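Local coordinates for protein Afp2 (Serratia entomophila, PDB 6RBN) that probably builds the contractile sheath around the inner tube of the anti-feeding prophage, a phage-tail-like injection system, at residues Phe32-Glu37 with Leu84-Asn89; Asn38-Asn43 with Asp65-Ser70. All coordinates share one frame; numbering follows the deposited sequence.

Contact 1. Residues Phe32-Glu37 with Leu84-Asn89; sequences FAYDSE and LVNEAN
Phe32, Ala33 and Tyr34 at the end of strand 30-34 pair in parallel with Leu84, Val85 and Asn86 at the end of strand 82-86, two neighbouring strands of the mixed sheet of this sheath subunit. They are linked by a crossover that includes helix 66-75; strand 46-49 and helix 52-58 belong to the same excursion, which is therefore more than a plain beta-alpha-beta unit. The backbone ladder runs from a weak bond, Val85 N to Phe32 O (3.3 Å), through Tyr34 N to Val85 O (3.3 Å), to a second weak one, Glu87 N to Tyr34 O, where the strands give way to loops. Ala33 and Val85 share one face of the sheet and pack on Ile90 of helix 90-97; Phe32, Tyr34, Leu84 and Asn86 share the other, where helix 66-75 packs.

On that second face Leu84 lays its CD2 methyl against Phe32 CB (3.8 Å), while the Phe32 ring leads away toward Trp74. The Tyr34 ring turns instead across the neighbouring strand. Its chi1 of 64° tucks CG between the two backbone branches and swings the ring over Asn86, whose CB makes a CH-pi contact 3.9 Å from the Tyr34 ring centroid; the backbone carbonyl carbon of Leu84 lies at the ring edge.

Beyond the strands the contact turns polar and more open to solvent. The side chains of Asp35 and Glu87 lie side by side, pointing the same way, with their carboxylate planes 62° apart. Ser36 OG donates to Glu87 OE2 (3.2 Å), reaching the anti side of that oxygen from 24° out of the carboxylate plane.

Contact 2. Residues Asn38-Asn43 with Asp65-Ser70; sequences NTNTIN and DAFYTS
Thr41 sets its CG2 methyl over one face of the Phe67 ring, and this is the tightly packed part of the contact between the irregular loop Asn38-Asn43 and the start of helix 66-75. The methyl carbon CG2 of Thr41 stands 3.9 Å from the centroid of the Phe67 ring, a CH-pi contact displaced toward the rim, so that its nearest ring atom is Phe67 CZ at 3.6 Å. With OG1 of Thr41 lodged between its backbone N and C (chi1 59°), CG2 falls anti to the carbonyl carbon and faces the ring. Phe67 is buried: Tyr34 of strand 30-34 packs beside it, and Tyr59 meets it edge-to-face.

Around the same ring the contact becomes looser and more polar. Asn38 comes obliquely, its ND2 3.4 Å from Phe67 CE1, and Asn40 lies close by. Asp65, two residues before Phe67, extends toward Asn38 from the opposite direction, and the amide and carboxylate groups face each other with their planes 78° apart. These three polar residues are partly exposed, on the side where solvent can compete. The other carboxylate oxygen of Asp65, OD1, is used within its own segment: Ala66 N donates to Asp65 OD1 (2.7 Å) from above the carboxylate plane, which helps to fix the rotation of the group.

With no clear hydrogen bond between loop and helix, the chemistry implies a seam that relies mainly on an aromatic face and a methyl group, with amides and a carboxylate forming a partly exposed polar rim.

In the fold
The centres of the two contacts lie about 9 Å apart, and contact 2 is nested inside the loop of chain that contact 1 closes. The chain leaves strand 30-34, passes through the loop Asn38-Asn43, strand 46-49, helix 52-58 and helix 66-75, and returns along strand 82-86 to lie beside strand 30-34. Helix 66-75 joins the two contacts: Ser70 CB packs on Phe32 CD1 (4.0 Å), and Phe67 CD2 on Leu84 CD1 (4.1 Å). Tyr34 of contact 1 also reaches contact 2, with its CE2 3.8 Å from Thr41 OG1. Sheet, loop and helix are thus packed as one unit of the sheath subunit, and no neighbouring subunit touches either contact.

Contact 1. Residues Phe32-Glu37 with Leu84-Asn89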
loop_
_atom_site.group_PDB
_atom_site.type_symbol
_atom_site.label_atom_id
_atom_site.label_comp_id
_atom_site.label_asym_id
_atom_site.label_seq_id
_atom_site.Cartn_x
_atom_site.Cartn_y
_atom_site.Cartn_z
ATOM N N PHE C 32 6.561 -72.624 -59.984
ATOM C CA PHE C 32 6.682 -73.492 -61.149
ATOM C C PHE C 32 6.048 -74.836 -60.825
ATOM O O PHE C 32 6.583 -75.604 -60.023
ATOM C CB PHE C 32 8.142 -73.655 -61.553
ATOM C CG PHE C 32 8.746 -72.421 -62.137
ATOM C CD1 PHE C 32 8.575 -72.121 -63.474
ATOM C CD2 PHE C 32 9.472 -71.552 -61.348
ATOM C CE1 PHE C 32 9.132 -70.984 -64.015
ATOM C CE2 PHE C 32 10.032 -70.417 -61.886
ATOM C CZ PHE C 32 9.858 -70.130 -63.219
ATOM N N ALA C 33 4.910 -75.119 -61.448
ATOM C CA ALA C 33 4.200 -76.367 -61.219
ATOM C C ALA C 33 4.761 -77.458 -62.118
ATOM O O ALA C 33 4.917 -77.254 -63.325
ATOM C CB ALA C 33 2.704 -76.188 -61.475
ATOM N N TYR C 34 5.070 -78.608 -61.529
ATOM C CA TYR C 34 5.472 -79.780 -62.289
ATOM C C TYR C 34 4.452 -80.896 -62.106
ATOM O O TYR C 34 3.620 -80.867 -61.197
ATOM C CB TYR C 34 6.877 -80.255 -61.892
ATOM C CG TYR C 34 7.044 -80.736 -60.467
ATOM C CD1 TYR C 34 7.359 -79.850 -59.449
ATOM C CD2 TYR C 34 6.945 -82.086 -60.153
ATOM C CE1 TYR C 34 7.531 -80.288 -58.151
ATOM C CE2 TYR C 34 7.115 -82.532 -58.860
ATOM C CZ TYR C 34 7.411 -81.631 -57.864
ATOM O OH TYR C 34 7.581 -82.074 -56.574
ATOM N N ASP C 35 4.532 -81.885 -62.987
ATOM C CA ASP C 35 3.549 -82.955 -63.028
ATOM C C ASP C 35 3.786 -83.943 -61.892
ATOM O O ASP C 35 4.923 -84.205 -61.494
ATOM C CB ASP C 35 3.609 -83.674 -64.376
ATOM C CG ASP C 35 2.389 -84.542 -64.645
ATOM O OD1 ASP C 35 1.471 -84.591 -63.802
ATOM O OD2 ASP C 35 2.346 -85.183 -65.713
ATOM N N SER C 36 2.686 -84.496 -61.376
ATOM C CA SER C 36 2.771 -85.485 -60.307
ATOM C C SER C 36 3.364 -86.794 -60.818
ATOM O O SER C 36 4.073 -87.493 -60.086
ATOM C CB SER C 36 1.387 -85.718 -59.703
ATOM O OG SER C 36 0.514 -86.295 -60.656
ATOM N N GLU C 37 3.089 -87.133 -62.074
ATOM C CA GLU C 37 3.670 -88.301 -62.734
ATOM C C GLU C 37 5.033 -87.954 -63.330
ATOM O O GLU C 37 5.246 -87.960 -64.540
ATOM C CB GLU C 37 2.696 -88.826 -63.788
ATOM C CG GLU C 37 2.924 -90.271 -64.282
ATOM C CD GLU C 37 3.709 -90.369 -65.582
ATOM O OE1 GLU C 37 3.600 -89.443 -66.417
ATOM O OE2 GLU C 37 4.429 -91.371 -65.774
ATOM N N LEU C 84 9.331 -74.844 -56.607
ATOM C CA LEU C 84 8.854 -76.032 -57.311
ATOM C C LEU C 84 7.811 -76.728 -56.454
ATOM O O LEU C 84 8.133 -77.294 -55.407
ATOM C CB LEU C 84 9.983 -77.000 -57.640
ATOM C CG LEU C 84 10.831 -76.710 -58.861
ATOM C CD1 LEU C 84 11.915 -77.760 -58.986
ATOM C CD2 LEU C 84 9.934 -76.709 -60.084
ATOM N N VAL C 85 6.562 -76.691 -56.902
ATOM C CA VAL C 85 5.454 -77.352 -56.231
ATOM C C VAL C 85 4.819 -78.305 -57.234
ATOM O O VAL C 85 4.588 -77.923 -58.383
ATOM C CB VAL C 85 4.428 -76.330 -55.706
ATOM C CG1 VAL C 85 3.296 -77.026 -54.993
ATOM C CG2 VAL C 85 5.097 -75.322 -54.791
ATOM N N ASN C 86 4.571 -79.548 -56.819
ATOM C CA ASN C 86 3.847 -80.463 -57.693
ATOM C C ASN C 86 2.387 -80.041 -57.811
ATOM O O ASN C 86 1.845 -79.375 -56.929
ATOM C CB ASN C 86 3.965 -81.914 -57.211
ATOM C CG ASN C 86 3.557 -82.104 -55.770
ATOM O OD1 ASN C 86 3.169 -81.166 -55.081
ATOM N ND2 ASN C 86 3.638 -83.343 -55.304
ATOM N N GLU C 87 1.755 -80.449 -58.917
ATOM C CA GLU C 87 0.454 -79.926 -59.328
ATOM C C GLU C 87 -0.672 -80.229 -58.343
ATOM O O GLU C 87 -1.701 -79.546 -58.373
ATOM C CB GLU C 87 0.081 -80.487 -60.700
ATOM C CG GLU C 87 -0.106 -81.992 -60.693
ATOM C CD GLU C 87 -0.505 -82.558 -62.035
ATOM O OE1 GLU C 87 -0.600 -81.789 -63.005
ATOM O OE2 GLU C 87 -0.741 -83.781 -62.112
ATOM N N ALA C 88 -0.507 -81.223 -57.471
ATOM C CA ALA C 88 -1.529 -81.549 -56.490
ATOM C C ALA C 88 -1.403 -80.740 -55.211
ATOM O O ALA C 88 -2.168 -80.978 -54.271
ATOM C CB ALA C 88 -1.478 -83.041 -56.157
ATOM N N ASN C 89 -0.465 -79.795 -55.146
ATOM C CA ASN C 89 -0.238 -79.032 -53.928
ATOM C C ASN C 89 -0.089 -77.540 -54.179
ATOM O O ASN C 89 0.351 -76.822 -53.275
ATOM C CB ASN C 89 1.009 -79.545 -53.202
ATOM C CG ASN C 89 0.825 -80.934 -52.646
ATOM O OD1 ASN C 89 -0.222 -81.258 -52.091
ATOM N ND2 ASN C 89 1.842 -81.771 -52.795
#

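Contact 2. Residues Asn38-Asn43 with Asp65-Ser70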
loop_
_atom_site.group_PDB
_atom_site.type_symbol
_atom_site.label_atom_id
_atom_site.label_comp_id
_atom_site.label_asym_id
_atom_site.label_seq_id
_atom_site.Cartn_x
_atom_site.Cartn_y
_atom_site.Cartn_z
ATOM N N ASN C 38 5.956 -87.557 -62.465
ATOM C CA ASN C 38 7.327 -87.280 -62.858
ATOM C C ASN C 38 8.264 -88.185 -62.067
ATOM O O ASN C 38 8.006 -88.497 -60.902
ATOM C CB ASN C 38 7.678 -85.809 -62.632
ATOM C CG ASN C 38 8.917 -85.382 -63.390
ATOM O OD1 ASN C 38 9.571 -86.195 -64.039
ATOM N ND2 ASN C 38 9.229 -84.097 -63.335
ATOM N N THR C 39 9.353 -88.602 -62.709
ATOM C CA THR C 39 10.228 -89.615 -62.139
ATOM C C THR C 39 11.548 -89.070 -61.611
ATOM O O THR C 39 12.158 -89.717 -60.754
ATOM C CB THR C 39 10.524 -90.697 -63.181
ATOM O OG1 THR C 39 11.191 -90.104 -64.302
ATOM C CG2 THR C 39 9.231 -91.338 -63.654
ATOM N N ASN C 40 12.002 -87.913 -62.084
ATOM C CA ASN C 40 13.335 -87.422 -61.753
ATOM C C ASN C 40 13.303 -86.153 -60.906
ATOM O O ASN C 40 14.119 -85.252 -61.097
ATOM C CB ASN C 40 14.162 -87.215 -63.023
ATOM C CG ASN C 40 13.481 -86.320 -64.042
ATOM O OD1 ASN C 40 12.414 -85.762 -63.797
ATOM N ND2 ASN C 40 14.102 -86.185 -65.207
ATOM N N THR C 41 12.371 -86.072 -59.962
ATOM C CA THR C 41 12.343 -84.989 -58.993
ATOM C C THR C 41 12.552 -85.533 -57.587
ATOM O O THR C 41 12.299 -86.710 -57.312
ATOM C CB THR C 41 11.023 -84.214 -59.041
ATOM O OG1 THR C 41 9.929 -85.105 -58.787
ATOM C CG2 THR C 41 10.840 -83.552 -60.385
ATOM N N ILE C 42 13.036 -84.660 -56.707
ATOM C CA ILE C 42 13.072 -84.958 -55.284
ATOM C C ILE C 42 11.639 -85.054 -54.776
ATOM O O ILE C 42 10.770 -84.264 -55.164
ATOM C CB ILE C 42 13.896 -83.885 -54.540
ATOM C CG1 ILE C 42 15.379 -83.952 -54.932
ATOM C CG2 ILE C 42 13.798 -84.016 -53.027
ATOM C CD1 ILE C 42 15.814 -82.981 -56.005
ATOM N N ASN C 43 11.373 -86.042 -53.910
ATOM C CA ASN C 43 10.032 -86.344 -53.418
ATOM C C ASN C 43 9.478 -85.274 -52.465
ATOM O O ASN C 43 8.358 -85.432 -51.966
ATOM C CB ASN C 43 10.052 -87.715 -52.732
ATOM C CG ASN C 43 8.689 -88.395 -52.710
ATOM O OD1 ASN C 43 7.711 -87.884 -53.254
ATOM N ND2 ASN C 43 8.623 -89.558 -52.075
ATOM N N ASP C 65 13.488 -82.417 -69.037
ATOM C CA ASP C 65 12.095 -82.340 -68.632
ATOM C C ASP C 65 11.670 -80.878 -68.467
ATOM O O ASP C 65 12.498 -79.968 -68.371
ATOM C CB ASP C 65 11.888 -83.134 -67.342
ATOM C CG ASP C 65 10.440 -83.525 -67.114
ATOM O OD1 ASP C 65 9.577 -83.148 -67.932
ATOM O OD2 ASP C 65 10.168 -84.226 -66.118
ATOM N N ALA C 66 10.352 -80.663 -68.438
ATOM C CA ALA C 66 9.787 -79.324 -68.564
ATOM C C ALA C 66 10.026 -78.445 -67.346
ATOM O O ALA C 66 9.967 -77.218 -67.471
ATOM C CB ALA C 66 8.288 -79.417 -68.840
ATOM N N PHE C 67 10.289 -79.025 -66.174
ATOM C CA PHE C 67 10.577 -78.182 -65.019
ATOM C C PHE C 67 12.006 -77.667 -65.052
ATOM O O PHE C 67 12.282 -76.586 -64.522
ATOM C CB PHE C 67 10.307 -78.937 -63.710
ATOM C CG PHE C 67 11.302 -80.028 -63.402
ATOM C CD1 PHE C 67 11.155 -81.292 -63.946
ATOM C CD2 PHE C 67 12.354 -79.803 -62.522
ATOM C CE1 PHE C 67 12.061 -82.292 -63.657
ATOM C CE2 PHE C 67 13.261 -80.796 -62.234
ATOM C CZ PHE C 67 13.113 -82.043 -62.800
ATOM N N TYR C 68 12.924 -78.421 -65.657
ATOM C CA TYR C 68 14.322 -78.010 -65.677
ATOM C C TYR C 68 14.553 -76.883 -66.671
ATOM O O TYR C 68 15.287 -75.935 -66.378
ATOM C CB TYR C 68 15.221 -79.200 -66.017
ATOM C CG TYR C 68 16.696 -78.890 -65.915
ATOM C CD1 TYR C 68 17.333 -78.880 -64.684
ATOM C CD2 TYR C 68 17.448 -78.590 -67.042
ATOM C CE1 TYR C 68 18.675 -78.597 -64.579
ATOM C CE2 TYR C 68 18.789 -78.296 -66.946
ATOM C CZ TYR C 68 19.398 -78.302 -65.711
ATOM O OH TYR C 68 20.737 -78.016 -65.607
ATOM N N THR C 69 13.944 -76.975 -67.853
ATOM C CA THR C 69 14.114 -75.936 -68.858
ATOM C C THR C 69 13.362 -74.667 -68.499
ATOM O O THR C 69 13.704 -73.596 -69.009
ATOM C CB THR C 69 13.653 -76.442 -70.219
ATOM O OG1 THR C 69 12.258 -76.748 -70.164
ATOM C CG2 THR C 69 14.409 -77.690 -70.586
ATOM N N SER C 70 12.349 -74.760 -67.640
ATOM C CA SER C 70 11.670 -73.562 -67.170
ATOM C C SER C 70 12.533 -72.795 -66.182
ATOM O O SER C 70 12.602 -71.563 -66.231
ATOM C CB SER C 70 10.335 -73.934 -66.537
ATOM O OG SER C 70 9.474 -74.517 -67.493
#